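Local coordinates for aggregative adherence fimbrial subunit AggA (Escherichia coli O104:H4 str. C227-11, PDB 4PH8), which forms the major subunit of aggregative adherence fimbriae type I, a beta-sandwich pilin completed by donor-strand complementation, and probably helps the bacterium adhere by binding fibronectin, at residues A[62-67]-A[108-113]; A[72-77]-A[124-129]; A[84-89]-A[97-102]. All coordinates share one frame; numbering follows the deposited sequence.

Contact 1: A[62-67]-A[108-113]; sequences NKWVLQ and LNASVS
The indole of Trp64 is the flat group here. The methyl CG1 of Val112 sits 3.2 Å above its plane, offset toward the rim of the ring system. Ala110 CB approaches obliquely at the far end of the six-membered ring. At the edge, in the plane of the indole, lies the carbonyl oxygen of Asn62, 3.7 Å from Trp64 CD1. Met128 touches the indole from the other side of that plane, out at the rim rather than over the ring.

The arrangement is core packing in the beta sandwich of this fimbrial subunit. Strands 64-67 and 108-113 are not paired to each other. Their axes come no closer than 9.4 Å and diverge by 45°, and the gap between them is filled by side chains. Trp64, Ala110 and Val112 all point into it. The contact is apolar and buried. Leu55, Pro80 and Leu130 also touch the indole, so several strands converge on this one side chain.

The torsions explain the fit. Trp64 holds CG anti to its carbonyl carbon (chi1 -61°), which carries the ring out across the gap. In Val112, CG1 takes the matching place beside the backbone N, and CG2 lies between N and the carbonyl carbon. Both methyls therefore reach the same corner of the six-membered ring. Ala110, two residues earlier on the strand, meets the ring farther along, where CB is 3.7 Å from Trp64 CH2 and 3.8 Å from Trp64 CZ2. Leu78 lies on strand 75-82, which pairs with both strands; its backbone is hydrogen-bonded to that of Trp64 and its side chain touches Val112. The tightest point is at Trp64 CE3, with Val112 CG1 at 3.3 Å and Val112 CG2 at 3.5 Å.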
ATOM      1  N   ASN A  62       4.349  -3.446  -9.809  1.00 18.71           N
ATOM      2  CA  ASN A  62       3.775  -2.671  -8.698  1.00 18.01           C
ATOM      3  C   ASN A  62       4.173  -3.184  -7.323  1.00 17.40           C
ATOM      4  O   ASN A  62       3.499  -2.911  -6.323  1.00 17.25           O
ATOM      5  CB  ASN A  62       2.274  -2.557  -8.876  1.00 18.82           C
ATOM      6  CG  ASN A  62       1.917  -1.792 -10.139  1.00 20.37           C
ATOM      7  OD1 ASN A  62       2.332  -0.645 -10.324  1.00 24.37           O
ATOM      8  ND2 ASN A  62       1.164  -2.420 -11.016  1.00 19.55           N
ATOM      9  N   LYS A  63       5.318  -3.861  -7.258  1.00 19.00           N
ATOM     10  CA  LYS A  63       5.867  -4.296  -5.976  1.00 19.34           C
ATOM     11  C   LYS A  63       6.338  -3.078  -5.171  1.00 17.78           C
ATOM     12  O   LYS A  63       6.518  -1.988  -5.698  1.00 18.83           O
ATOM     13  CB  LYS A  63       6.972  -5.345  -6.164  1.00 22.01           C
ATOM     14  CG  LYS A  63       6.406  -6.680  -6.605  1.00 24.10           C
ATOM     15  CD  LYS A  63       7.444  -7.767  -6.835  1.00 28.23           C
ATOM     16  CE  LYS A  63       6.784  -8.956  -7.525  1.00 34.87           C
ATOM     17  NZ  LYS A  63       7.735 -10.044  -7.876  1.00 38.99           N
ATOM     18  N   TRP A  64       6.456  -3.252  -3.868  1.00 18.15           N
ATOM     19  CA  TRP A  64       6.791  -2.139  -2.997  1.00 18.17           C
ATOM     20  C   TRP A  64       8.296  -2.013  -2.910  1.00 21.06           C
ATOM     21  O   TRP A  64       8.972  -3.010  -2.762  1.00 22.14           O
ATOM     22  CB  TRP A  64       6.201  -2.399  -1.614  1.00 16.35           C
ATOM     23  CG  TRP A  64       4.693  -2.531  -1.579  1.00 15.17           C
ATOM     24  CD1 TRP A  64       3.836  -2.696  -2.632  1.00 14.21           C
ATOM     25  CD2 TRP A  64       3.879  -2.546  -0.400  1.00 13.53           C
ATOM     26  NE1 TRP A  64       2.534  -2.793  -2.182  1.00 14.27           N
ATOM     27  CE2 TRP A  64       2.534  -2.698  -0.815  1.00 12.89           C
ATOM     28  CE3 TRP A  64       4.154  -2.421   0.964  1.00 15.30           C
ATOM     29  CZ2 TRP A  64       1.473  -2.747   0.087  1.00 13.05           C
ATOM     30  CZ3 TRP A  64       3.091  -2.464   1.866  1.00 12.60           C
ATOM     31  CH2 TRP A  64       1.760  -2.635   1.414  1.00 12.11           C
ATOM     32  N   VAL A  65       8.821  -0.792  -3.032  1.00 22.38           N
ATOM     33  CA  VAL A  65      10.281  -0.589  -3.065  1.00 23.84           C
ATOM     34  C   VAL A  65      10.760   0.213  -1.854  1.00 24.63           C
ATOM     35  O   VAL A  65      10.391   1.366  -1.673  1.00 24.45           O
ATOM     36  CB  VAL A  65      10.725   0.108  -4.366  1.00 27.56           C
ATOM     37  CG1 VAL A  65      12.243   0.262  -4.412  1.00 31.17           C
ATOM     38  CG2 VAL A  65      10.221  -0.666  -5.574  1.00 28.17           C
ATOM     39  N   LEU A  66      11.582  -0.421  -1.028  1.00 26.30           N
ATOM     40  CA  LEU A  66      12.248   0.269   0.064  1.00 25.34           C
ATOM     41  C   LEU A  66      13.586   0.778  -0.476  1.00 29.40           C
ATOM     42  O   LEU A  66      14.494  -0.015  -0.748  1.00 33.14           O
ATOM     43  CB  LEU A  66      12.448  -0.673   1.249  1.00 19.86           C
ATOM     44  CG  LEU A  66      12.927  -0.030   2.559  1.00 27.61           C
ATOM     45  CD1 LEU A  66      11.904   0.929   3.157  1.00 28.95           C
ATOM     46  CD2 LEU A  66      13.268  -1.100   3.579  1.00 30.88           C
ATOM     47  N   GLN A  67      13.690   2.102  -0.603  1.00 29.29           N
ATOM     48  CA  GLN A  67      14.717   2.761  -1.428  1.00 31.31           C
ATOM     49  C   GLN A  67      15.656   3.626  -0.585  1.00 35.80           C
ATOM     50  O   GLN A  67      15.202   4.496   0.161  1.00 33.73           O
ATOM     51  CB  GLN A  67      14.010   3.634  -2.480  1.00 34.29           C
ATOM     52  CG  GLN A  67      14.911   4.526  -3.322  1.00 36.78           C
ATOM     53  CD  GLN A  67      15.703   3.740  -4.344  1.00 38.33           C
ATOM     54  OE1 GLN A  67      15.127   3.142  -5.254  1.00 38.56           O
ATOM     55  NE2 GLN A  67      17.028   3.726  -4.200  1.00 39.82           N
ATOM     56  N   LEU A 108      -8.976  -2.296   3.234  1.00  9.18           N
ATOM     57  CA  LEU A 108      -7.949  -3.066   2.556  1.00 10.51           C
ATOM     58  C   LEU A 108      -6.678  -2.965   3.381  1.00 10.04           C
ATOM     59  O   LEU A 108      -6.207  -1.861   3.654  1.00 11.49           O
ATOM     60  CB  LEU A 108      -7.688  -2.478   1.179  1.00 10.81           C
ATOM     61  CG  LEU A 108      -6.516  -3.030   0.362  1.00 13.82           C
ATOM     62  CD1 LEU A 108      -6.580  -4.533   0.250  1.00 17.16           C
ATOM     63  CD2 LEU A 108      -6.534  -2.396  -1.019  1.00 14.93           C
ATOM     64  N   ASN A 109      -6.138  -4.109   3.790  1.00  9.00           N
ATOM     65  CA  ASN A 109      -4.891  -4.158   4.547  1.00 10.24           C
ATOM     66  C   ASN A 109      -3.865  -4.964   3.762  1.00  9.73           C
ATOM     67  O   ASN A 109      -4.183  -6.002   3.155  1.00 11.01           O
ATOM     68  CB  ASN A 109      -5.106  -4.782   5.945  1.00 11.88           C
ATOM     69  CG  ASN A 109      -5.660  -3.793   6.971  1.00 12.86           C
ATOM     70  OD1 ASN A 109      -4.927  -2.941   7.455  1.00 18.26           O
ATOM     71  ND2 ASN A 109      -6.948  -3.917   7.316  1.00 14.27           N
ATOM     72  N   ALA A 110      -2.639  -4.463   3.752  1.00 10.68           N
ATOM     73  CA  ALA A 110      -1.516  -5.132   3.108  1.00  9.60           C
ATOM     74  C   ALA A 110      -0.241  -4.855   3.876  1.00 10.66           C
ATOM     75  O   ALA A 110      -0.095  -3.817   4.546  1.00 10.46           O
ATOM     76  CB  ALA A 110      -1.352  -4.684   1.672  1.00 10.07           C
ATOM     77  N   SER A 111       0.682  -5.797   3.761  1.00 11.98           N
ATOM     78  CA  SER A 111       1.981  -5.676   4.408  1.00 12.97           C
ATOM     79  C   SER A 111       3.139  -6.267   3.601  1.00 13.48           C
ATOM     80  O   SER A 111       2.951  -7.071   2.687  1.00 14.12           O
ATOM     81  CB  SER A 111       1.928  -6.327   5.779  1.00 13.78           C
ATOM     82  OG  SER A 111       1.817  -7.730   5.668  1.00 16.48           O
ATOM     83  N   VAL A 112       4.341  -5.794   3.917  1.00 16.00           N
ATOM     84  CA  VAL A 112       5.573  -6.393   3.420  1.00 15.99           C
ATOM     85  C   VAL A 112       6.500  -6.571   4.601  1.00 18.58           C
ATOM     86  O   VAL A 112       6.240  -6.058   5.699  1.00 15.47           O
ATOM     87  CB  VAL A 112       6.265  -5.548   2.322  1.00 16.88           C
ATOM     88  CG1 VAL A 112       5.428  -5.516   1.051  1.00 17.79           C
ATOM     89  CG2 VAL A 112       6.613  -4.134   2.809  1.00 17.59           C
ATOM     90  N   SER A 113       7.585  -7.295   4.374  1.00 21.81           N
ATOM     91  CA  SER A 113       8.574  -7.520   5.415  1.00 22.08           C
ATOM     92  C   SER A 113       9.972  -7.527   4.829  1.00 24.56           C
ATOM     93  O   SER A 113      10.189  -8.026   3.712  1.00 24.02           O
ATOM     94  CB  SER A 113       8.297  -8.845   6.122  1.00 24.61           C
ATOM     95  OG  SER A 113       9.186  -9.020   7.216  1.00 32.93           O
TER

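Contact 2: A[72-77]-A[124-129]; sequences AKQKYT and GEYTMI
Gln74 meets the end of Tyr126, and this pair carries the contact. It is side-chain packing near one end of the beta sandwich, between the turn that leads into strand 75-82 and strand 124-138, which are not direct partners.

Along 72-77, Ala72 comes first; its carbonyl oxygen accepts a hydrogen bond from Gln67 NE2, which bridges the turn. Gln74 follows. It points toward the facing strand with CG anti to the backbone N (chi1 175°), and the chain then bends at chi2 (54°). The bend brings the amide to the edge of the Tyr126 ring, near the ring plane. Amide and ring stand at 90° to each other. Gln74 NE2 is 3.4 Å from Tyr126 OH, and Gln74 CG is 3.6 Å from the same oxygen. The aliphatic part of the glutamine thus shares the approach with the amide. Tyr126 OH makes a weak hydrogen bond to the carbonyl oxygen of Ile122.

Lys75 comes next and points away from the facing strand. Tyr76 returns to the side of Gln74: its ring atom CE2 lies 3.8 Å from Gln74 NE2, and its hydroxyl is hydrogen-bonded to the carbonyl oxygen of Val120. Gln74 NE2 therefore touches both tyrosines.

The end of strand 52-68 runs between the two segments. Its Leu66 pairs through the backbone with Tyr76, while Gln67 pairs with Thr127. His68 touches Gln74 and meets the Tyr126 ring edge-to-face, and strand 141-155 flanks 124-129 beyond.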
ATOM      1  N   ALA A  72      21.078   5.119  -5.496  1.00 37.96           N
ATOM      2  CA  ALA A  72      19.948   4.704  -6.337  1.00 40.14           C
ATOM      3  C   ALA A  72      19.771   3.182  -6.434  1.00 44.30           C
ATOM      4  O   ALA A  72      18.642   2.663  -6.354  1.00 52.00           O
ATOM      5  CB  ALA A  72      20.087   5.309  -7.730  1.00 40.40           C
ATOM      6  N   LYS A  73      20.891   2.480  -6.580  1.00 43.59           N
ATOM      7  CA  LYS A  73      20.893   1.031  -6.775  1.00 41.23           C
ATOM      8  C   LYS A  73      20.572   0.235  -5.506  1.00 42.59           C
ATOM      9  O   LYS A  73      20.233  -0.944  -5.591  1.00 49.09           O
ATOM     10  CB  LYS A  73      22.247   0.575  -7.350  1.00 41.89           C
ATOM     11  N   GLN A  74      20.674   0.868  -4.338  1.00 39.68           N
ATOM     12  CA  GLN A  74      20.386   0.193  -3.074  1.00 33.80           C
ATOM     13  C   GLN A  74      18.893   0.266  -2.757  1.00 35.47           C
ATOM     14  O   GLN A  74      18.369   1.321  -2.380  1.00 31.98           O
ATOM     15  CB  GLN A  74      21.176   0.828  -1.937  1.00 36.96           C
ATOM     16  CG  GLN A  74      20.899   0.307  -0.540  1.00 37.03           C
ATOM     17  CD  GLN A  74      21.059  -1.189  -0.420  1.00 33.92           C
ATOM     18  OE1 GLN A  74      22.065  -1.749  -0.849  1.00 43.09           O
ATOM     19  NE2 GLN A  74      20.062  -1.847   0.178  1.00 31.16           N
ATOM     20  N   LYS A  75      18.219  -0.868  -2.887  1.00 32.16           N
ATOM     21  CA  LYS A  75      16.778  -0.910  -2.709  1.00 28.87           C
ATOM     22  C   LYS A  75      16.332  -2.341  -2.543  1.00 32.15           C
ATOM     23  O   LYS A  75      17.033  -3.257  -2.955  1.00 38.89           O
ATOM     24  CB  LYS A  75      16.079  -0.275  -3.914  1.00 31.99           C
ATOM     25  CG  LYS A  75      16.434  -0.901  -5.260  1.00 32.89           C
ATOM     26  CD  LYS A  75      15.560  -0.364  -6.383  1.00 35.65           C
ATOM     27  CE  LYS A  75      16.267   0.683  -7.229  1.00 38.07           C
ATOM     28  NZ  LYS A  75      15.475   0.985  -8.460  1.00 37.86           N
ATOM     29  N   TYR A  76      15.164  -2.542  -1.940  1.00 33.72           N
ATOM     30  CA  TYR A  76      14.584  -3.879  -1.901  1.00 30.40           C
ATOM     31  C   TYR A  76      13.182  -3.832  -2.434  1.00 28.30           C
ATOM     32  O   TYR A  76      12.381  -3.000  -2.022  1.00 29.56           O
ATOM     33  CB  TYR A  76      14.663  -4.501  -0.509  1.00 30.25           C
ATOM     34  CG  TYR A  76      16.076  -4.942  -0.177  1.00 33.93           C
ATOM     35  CD1 TYR A  76      16.769  -5.842  -1.006  1.00 38.91           C
ATOM     36  CD2 TYR A  76      16.731  -4.448   0.944  1.00 33.93           C
ATOM     37  CE1 TYR A  76      18.073  -6.225  -0.719  1.00 37.09           C
ATOM     38  CE2 TYR A  76      18.025  -4.827   1.238  1.00 36.91           C
ATOM     39  CZ  TYR A  76      18.693  -5.716   0.409  1.00 39.42           C
ATOM     40  OH  TYR A  76      19.990  -6.093   0.723  1.00 56.06           O
ATOM     41  N   THR A  77      12.936  -4.694  -3.410  1.00 28.55           N
ATOM     42  CA  THR A  77      11.641  -4.817  -4.036  1.00 26.86           C
ATOM     43  C   THR A  77      10.906  -5.903  -3.274  1.00 24.97           C
ATOM     44  O   THR A  77      11.385  -7.029  -3.166  1.00 24.76           O
ATOM     45  CB  THR A  77      11.818  -5.178  -5.518  1.00 32.73           C
ATOM     46  OG1 THR A  77      12.622  -4.168  -6.144  1.00 40.69           O
ATOM     47  CG2 THR A  77      10.485  -5.280  -6.227  1.00 35.70           C
ATOM     48  N   GLY A 124      21.531   4.132   7.093  1.00 49.76           N
ATOM     49  CA  GLY A 124      21.019   5.305   6.376  1.00 40.69           C
ATOM     50  C   GLY A 124      19.501   5.430   6.430  1.00 42.46           C
ATOM     51  O   GLY A 124      18.843   4.765   7.228  1.00 42.15           O
ATOM     52  N   GLU A 125      18.957   6.299   5.579  1.00 33.18           N
ATOM     53  CA  GLU A 125      17.499   6.508   5.489  1.00 34.11           C
ATOM     54  C   GLU A 125      16.912   5.755   4.298  1.00 37.99           C
ATOM     55  O   GLU A 125      17.465   5.781   3.196  1.00 37.01           O
ATOM     56  CB  GLU A 125      17.175   7.999   5.338  1.00 37.77           C
ATOM     57  CG  GLU A 125      17.723   8.902   6.433  1.00 36.45           C
ATOM     58  CD  GLU A 125      17.146   8.622   7.806  1.00 37.86           C
ATOM     59  OE1 GLU A 125      16.085   7.970   7.917  1.00 36.54           O
ATOM     60  OE2 GLU A 125      17.758   9.077   8.788  1.00 40.26           O
ATOM     61  N   TYR A 126      15.785   5.083   4.529  1.00 32.52           N
ATOM     62  CA  TYR A 126      15.054   4.415   3.463  1.00 30.00           C
ATOM     63  C   TYR A 126      13.664   4.992   3.424  1.00 30.12           C
ATOM     64  O   TYR A 126      13.101   5.305   4.484  1.00 30.17           O
ATOM     65  CB  TYR A 126      14.975   2.912   3.716  1.00 30.14           C
ATOM     66  CG  TYR A 126      16.273   2.170   3.493  1.00 32.83           C
ATOM     67  CD1 TYR A 126      17.225   2.086   4.505  1.00 35.45           C
ATOM     68  CD2 TYR A 126      16.535   1.528   2.280  1.00 32.97           C
ATOM     69  CE1 TYR A 126      18.410   1.399   4.315  1.00 33.62           C
ATOM     70  CE2 TYR A 126      17.722   0.839   2.073  1.00 37.47           C
ATOM     71  CZ  TYR A 126      18.653   0.774   3.095  1.00 35.58           C
ATOM     72  OH  TYR A 126      19.834   0.093   2.906  1.00 37.61           O
ATOM     73  N   THR A 127      13.125   5.155   2.213  1.00 29.85           N
ATOM     74  CA  THR A 127      11.711   5.498   2.027  1.00 29.21           C
ATOM     75  C   THR A 127      11.031   4.468   1.135  1.00 27.72           C
ATOM     76  O   THR A 127      11.674   3.826   0.303  1.00 27.58           O
ATOM     77  CB  THR A 127      11.505   6.889   1.399  1.00 29.94           C
ATOM     78  OG1 THR A 127      12.160   6.954   0.121  1.00 31.71           O
ATOM     79  CG2 THR A 127      12.036   7.980   2.321  1.00 30.42           C
ATOM     80  N   MET A 128       9.725   4.303   1.320  1.00 23.70           N
ATOM     81  CA  MET A 128       8.951   3.410   0.474  1.00 19.75           C
ATOM     82  C   MET A 128       7.650   4.099   0.120  1.00 18.19           C
ATOM     83  O   MET A 128       6.860   4.403   0.997  1.00 22.03           O
ATOM     84  CB  MET A 128       8.684   2.106   1.213  1.00 19.31           C
ATOM     85  CG  MET A 128       7.842   1.097   0.458  1.00 21.07           C
ATOM     86  SD  MET A 128       8.094  -0.581   1.085  1.00 24.76           S
ATOM     87  CE  MET A 128       7.562  -0.356   2.765  1.00 22.52           C
ATOM     88  N   ILE A 129       7.468   4.376  -1.164  1.00 17.99           N
ATOM     89  CA  ILE A 129       6.313   5.119  -1.632  1.00 21.15           C
ATOM     90  C   ILE A 129       5.193   4.151  -1.900  1.00 19.81           C
ATOM     91  O   ILE A 129       5.371   3.177  -2.629  1.00 20.79           O
ATOM     92  CB  ILE A 129       6.615   5.850  -2.950  1.00 22.94           C
ATOM     93  CG1 ILE A 129       7.767   6.829  -2.761  1.00 28.29           C
ATOM     94  CG2 ILE A 129       5.388   6.584  -3.453  1.00 24.01           C
ATOM     95  CD1 ILE A 129       8.400   7.230  -4.076  1.00 31.21           C
TER

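Contact 3: A[84-89]-A[97-102]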
ATOM      1  N   GLY A  84      -7.575 -11.309   3.471  1.00 12.96           N
ATOM      2  CA  GLY A  84      -8.298 -12.359   2.801  1.00 13.79           C
ATOM      3  C   GLY A  84      -9.399 -11.920   1.871  1.00 13.27           C
ATOM      4  O   GLY A  84      -9.855 -12.724   1.039  1.00 16.16           O
ATOM      5  N   GLY A  85      -9.850 -10.672   2.005  1.00 12.58           N
ATOM      6  CA  GLY A  85     -10.891 -10.152   1.133  1.00 14.43           C
ATOM      7  C   GLY A  85     -10.413  -9.366  -0.072  1.00 14.43           C
ATOM      8  O   GLY A  85     -11.217  -8.914  -0.879  1.00 16.80           O
ATOM      9  N   ALA A  86      -9.105  -9.190  -0.177  1.00 13.25           N
ATOM     10  CA  ALA A  86      -8.492  -8.408  -1.256  1.00 12.66           C
ATOM     11  C   ALA A  86      -8.027  -9.357  -2.347  1.00 11.42           C
ATOM     12  O   ALA A  86      -8.060 -10.576  -2.182  1.00 13.65           O
ATOM     13  CB  ALA A  86      -7.316  -7.613  -0.714  1.00 13.10           C
ATOM     14  N   ASP A  87      -7.615  -8.798  -3.470  1.00 12.60           N
ATOM     15  CA  ASP A  87      -7.078  -9.579  -4.581  1.00 14.85           C
ATOM     16  C   ASP A  87      -5.931  -8.837  -5.231  1.00 13.01           C
ATOM     17  O   ASP A  87      -5.854  -7.616  -5.158  1.00 13.11           O
ATOM     18  CB  ASP A  87      -8.165  -9.801  -5.641  1.00 18.07           C
ATOM     19  CG  ASP A  87      -9.119 -10.883  -5.276  1.00 21.37           C
ATOM     20  OD1 ASP A  87      -8.786 -12.059  -5.494  1.00 31.09           O
ATOM     21  OD2 ASP A  87     -10.227 -10.561  -4.817  1.00 27.03           O
ATOM     22  N   PHE A  88      -5.070  -9.589  -5.895  1.00 15.57           N
ATOM     23  CA  PHE A  88      -4.049  -9.049  -6.778  1.00 16.98           C
ATOM     24  C   PHE A  88      -4.603  -9.001  -8.193  1.00 17.28           C
ATOM     25  O   PHE A  88      -5.379  -9.866  -8.581  1.00 20.49           O
ATOM     26  CB  PHE A  88      -2.832  -9.963  -6.786  1.00 18.28           C
ATOM     27  CG  PHE A  88      -2.147 -10.070  -5.467  1.00 16.72           C
ATOM     28  CD1 PHE A  88      -1.382  -9.021  -4.988  1.00 15.77           C
ATOM     29  CD2 PHE A  88      -2.275 -11.208  -4.697  1.00 15.65           C
ATOM     30  CE1 PHE A  88      -0.746  -9.116  -3.775  1.00 16.92           C
ATOM     31  CE2 PHE A  88      -1.641 -11.309  -3.471  1.00 15.98           C
ATOM     32  CZ  PHE A  88      -0.869 -10.266  -3.017  1.00 16.31           C
ATOM     33  N   VAL A  89      -4.189  -7.985  -8.936  1.00 15.01           N
ATOM     34  CA  VAL A  89      -4.528  -7.842 -10.346  1.00 20.82           C
ATOM     35  C   VAL A  89      -4.110  -9.090 -11.132  1.00 23.69           C
ATOM     36  O   VAL A  89      -3.015  -9.644 -10.930  1.00 24.05           O
ATOM     37  CB  VAL A  89      -3.865  -6.576 -10.926  1.00 22.62           C
ATOM     38  CG1 VAL A  89      -3.927  -6.571 -12.451  1.00 27.64           C
ATOM     39  CG2 VAL A  89      -4.541  -5.334 -10.384  1.00 22.88           C
ATOM     40  N   ILE A  97      -2.995  -4.217  -5.863  1.00 13.82           N
ATOM     41  CA  ILE A  97      -4.021  -4.811  -5.015  1.00 12.58           C
ATOM     42  C   ILE A  97      -5.307  -4.024  -5.115  1.00 12.70           C
ATOM     43  O   ILE A  97      -5.263  -2.802  -5.126  1.00 14.32           O
ATOM     44  CB  ILE A  97      -3.565  -4.738  -3.546  1.00 11.93           C
ATOM     45  CG1 ILE A  97      -2.159  -5.330  -3.405  1.00 12.82           C
ATOM     46  CG2 ILE A  97      -4.580  -5.413  -2.631  1.00 11.08           C
ATOM     47  CD1 ILE A  97      -1.395  -4.768  -2.215  1.00 13.60           C
ATOM     48  N   TYR A  98      -6.442  -4.716  -5.141  1.00 11.94           N
ATOM     49  CA  TYR A  98      -7.724  -4.053  -5.022  1.00 13.88           C
ATOM     50  C   TYR A  98      -8.618  -4.794  -4.061  1.00 12.47           C
ATOM     51  O   TYR A  98      -8.376  -5.958  -3.712  1.00 13.89           O
ATOM     52  CB  TYR A  98      -8.421  -3.937  -6.389  1.00 16.12           C
ATOM     53  CG  TYR A  98      -8.735  -5.265  -7.026  1.00 17.25           C
ATOM     54  CD1 TYR A  98      -7.801  -5.900  -7.832  1.00 17.05           C
ATOM     55  CD2 TYR A  98      -9.957  -5.887  -6.818  1.00 18.97           C
ATOM     56  CE1 TYR A  98      -8.071  -7.126  -8.408  1.00 19.80           C
ATOM     57  CE2 TYR A  98     -10.234  -7.122  -7.380  1.00 20.75           C
ATOM     58  CZ  TYR A  98      -9.293  -7.727  -8.180  1.00 22.36           C
ATOM     59  OH  TYR A  98      -9.574  -8.950  -8.748  1.00 31.33           O
ATOM     60  N   LYS A  99      -9.661  -4.104  -3.635  1.00 11.10           N
ATOM     61  CA  LYS A  99     -10.688  -4.707  -2.799  1.00 12.40           C
ATOM     62  C   LYS A  99     -11.980  -3.941  -2.923  1.00 13.04           C
ATOM     63  O   LYS A  99     -11.984  -2.732  -2.752  1.00 13.36           O
ATOM     64  CB  LYS A  99     -10.253  -4.712  -1.355  1.00 11.52           C
ATOM     65  CG  LYS A  99     -11.228  -5.410  -0.420  1.00 13.75           C
ATOM     66  CD  LYS A  99     -10.614  -5.514   0.977  1.00 12.08           C
ATOM     67  CE  LYS A  99     -11.539  -6.199   1.967  1.00 11.87           C
ATOM     68  NZ  LYS A  99     -10.876  -6.476   3.271  1.00 12.13           N
ATOM     69  N   LYS A 100     -13.065  -4.659  -3.206  1.00 15.10           N
ATOM     70  CA  LYS A 100     -14.399  -4.100  -3.159  1.00 17.03           C
ATOM     71  C   LYS A 100     -14.822  -4.105  -1.690  1.00 16.23           C
ATOM     72  O   LYS A 100     -15.008  -5.154  -1.086  1.00 17.76           O
ATOM     73  CB  LYS A 100     -15.350  -4.931  -4.042  1.00 21.21           C
ATOM     74  CG  LYS A 100     -16.836  -4.719  -3.804  1.00 28.54           C
ATOM     75  CD  LYS A 100     -17.293  -3.311  -4.141  1.00 35.86           C
ATOM     76  CE  LYS A 100     -18.724  -3.314  -4.669  1.00 42.23           C
ATOM     77  NZ  LYS A 100     -18.786  -3.388  -6.153  1.00 48.97           N
ATOM     78  N   LEU A 101     -14.948  -2.921  -1.118  1.00 13.61           N
ATOM     79  CA  LEU A 101     -15.288  -2.787   0.290  1.00 13.28           C
ATOM     80  C   LEU A 101     -16.774  -3.039   0.517  1.00 15.91           C
ATOM     81  O   LEU A 101     -17.587  -2.843  -0.386  1.00 18.65           O
ATOM     82  CB  LEU A 101     -14.910  -1.393   0.773  1.00 12.98           C
ATOM     83  CG  LEU A 101     -13.418  -1.047   0.648  1.00 12.69           C
ATOM     84  CD1 LEU A 101     -13.207   0.365   1.170  1.00 15.03           C
ATOM     85  CD2 LEU A 101     -12.534  -2.040   1.398  1.00 13.81           C
ATOM     86  N   THR A 102     -17.111  -3.474   1.721  1.00 16.14           N
ATOM     87  CA  THR A 102     -18.494  -3.639   2.153  1.00 20.72           C
ATOM     88  C   THR A 102     -18.650  -3.109   3.575  1.00 19.47           C
ATOM     89  O   THR A 102     -17.657  -2.846   4.269  1.00 17.48           O
ATOM     90  CB  THR A 102     -18.927  -5.116   2.124  1.00 23.03           C
ATOM     91  OG1 THR A 102     -18.138  -5.868   3.059  1.00 24.21           O
ATOM     92  CG2 THR A 102     -18.781  -5.695   0.716  1.00 26.02           C
TER
HETATM   93  O   HOH W   1     -11.981 -10.569  -6.814  1.00 44.22           O
HETATM   94  O   HOH W   2      -7.403 -11.281  -9.904  1.00 33.50           O
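This contact is a short antiparallel beta hairpin, added beside strand 52-68 at the margin of the sandwich. Strand 97-100 is its inner arm and pairs with 52-68; strand 87-88 is the outer arm.

Asp87 and Tyr98 form the hydrogen-bonded pair. Asp87 N to Tyr98 O and Tyr98 N to Asp87 O are both 3.0 Å and nearly straight. On the face carrying these two residues, Asp87 CB lies over the Tyr98 ring in a CH-pi contact, 3.9 Å from its centroid. Tyr98 sets CG between its backbone N and carbonyl carbon (chi1 62°), which swings the ring under Asp87. Val89 CG2 touches the rim of the same ring at Tyr98 CD1, 4.2 Å away. A water donates to Asp87 OD2.

Phe88 and Ile97 form the non-hydrogen-bonded pair. They lie side by side on the other face, with Phe88 CE1 4.1 Å from Ile97 CG1.

The extended Lys99 passes Gly85, with CG 3.5 Å from Gly85 O. Its NZ forms a salt bridge with Asp83 and hydrogen bonds with Phe107 O and Asn105 OD1. One face is apolar, the other bears a hydrated carboxylate, and Lys99, largely buried, probably keeps its charge through Asp83.

From the N terminus, residues 62-67 come first and start contact 1. Residues 72-77 follow and start contact 2. Residues 84-89 and 97-102 then close contact 3, the shortest loop, nested inside both others. Residues 108-113 close contact 1, and 124-129 close contact 2, so these two cross. Contacts 1 and 2 adjoin: Val65 O packs on Met128 CG. Contact 3 reaches contact 1 through Leu108, which packs on Ala86 and Ile97. Contacts 2 and 3 do not touch and lie on opposite sides of the chain's centre, with contact 1 joining the hairpin to the far end.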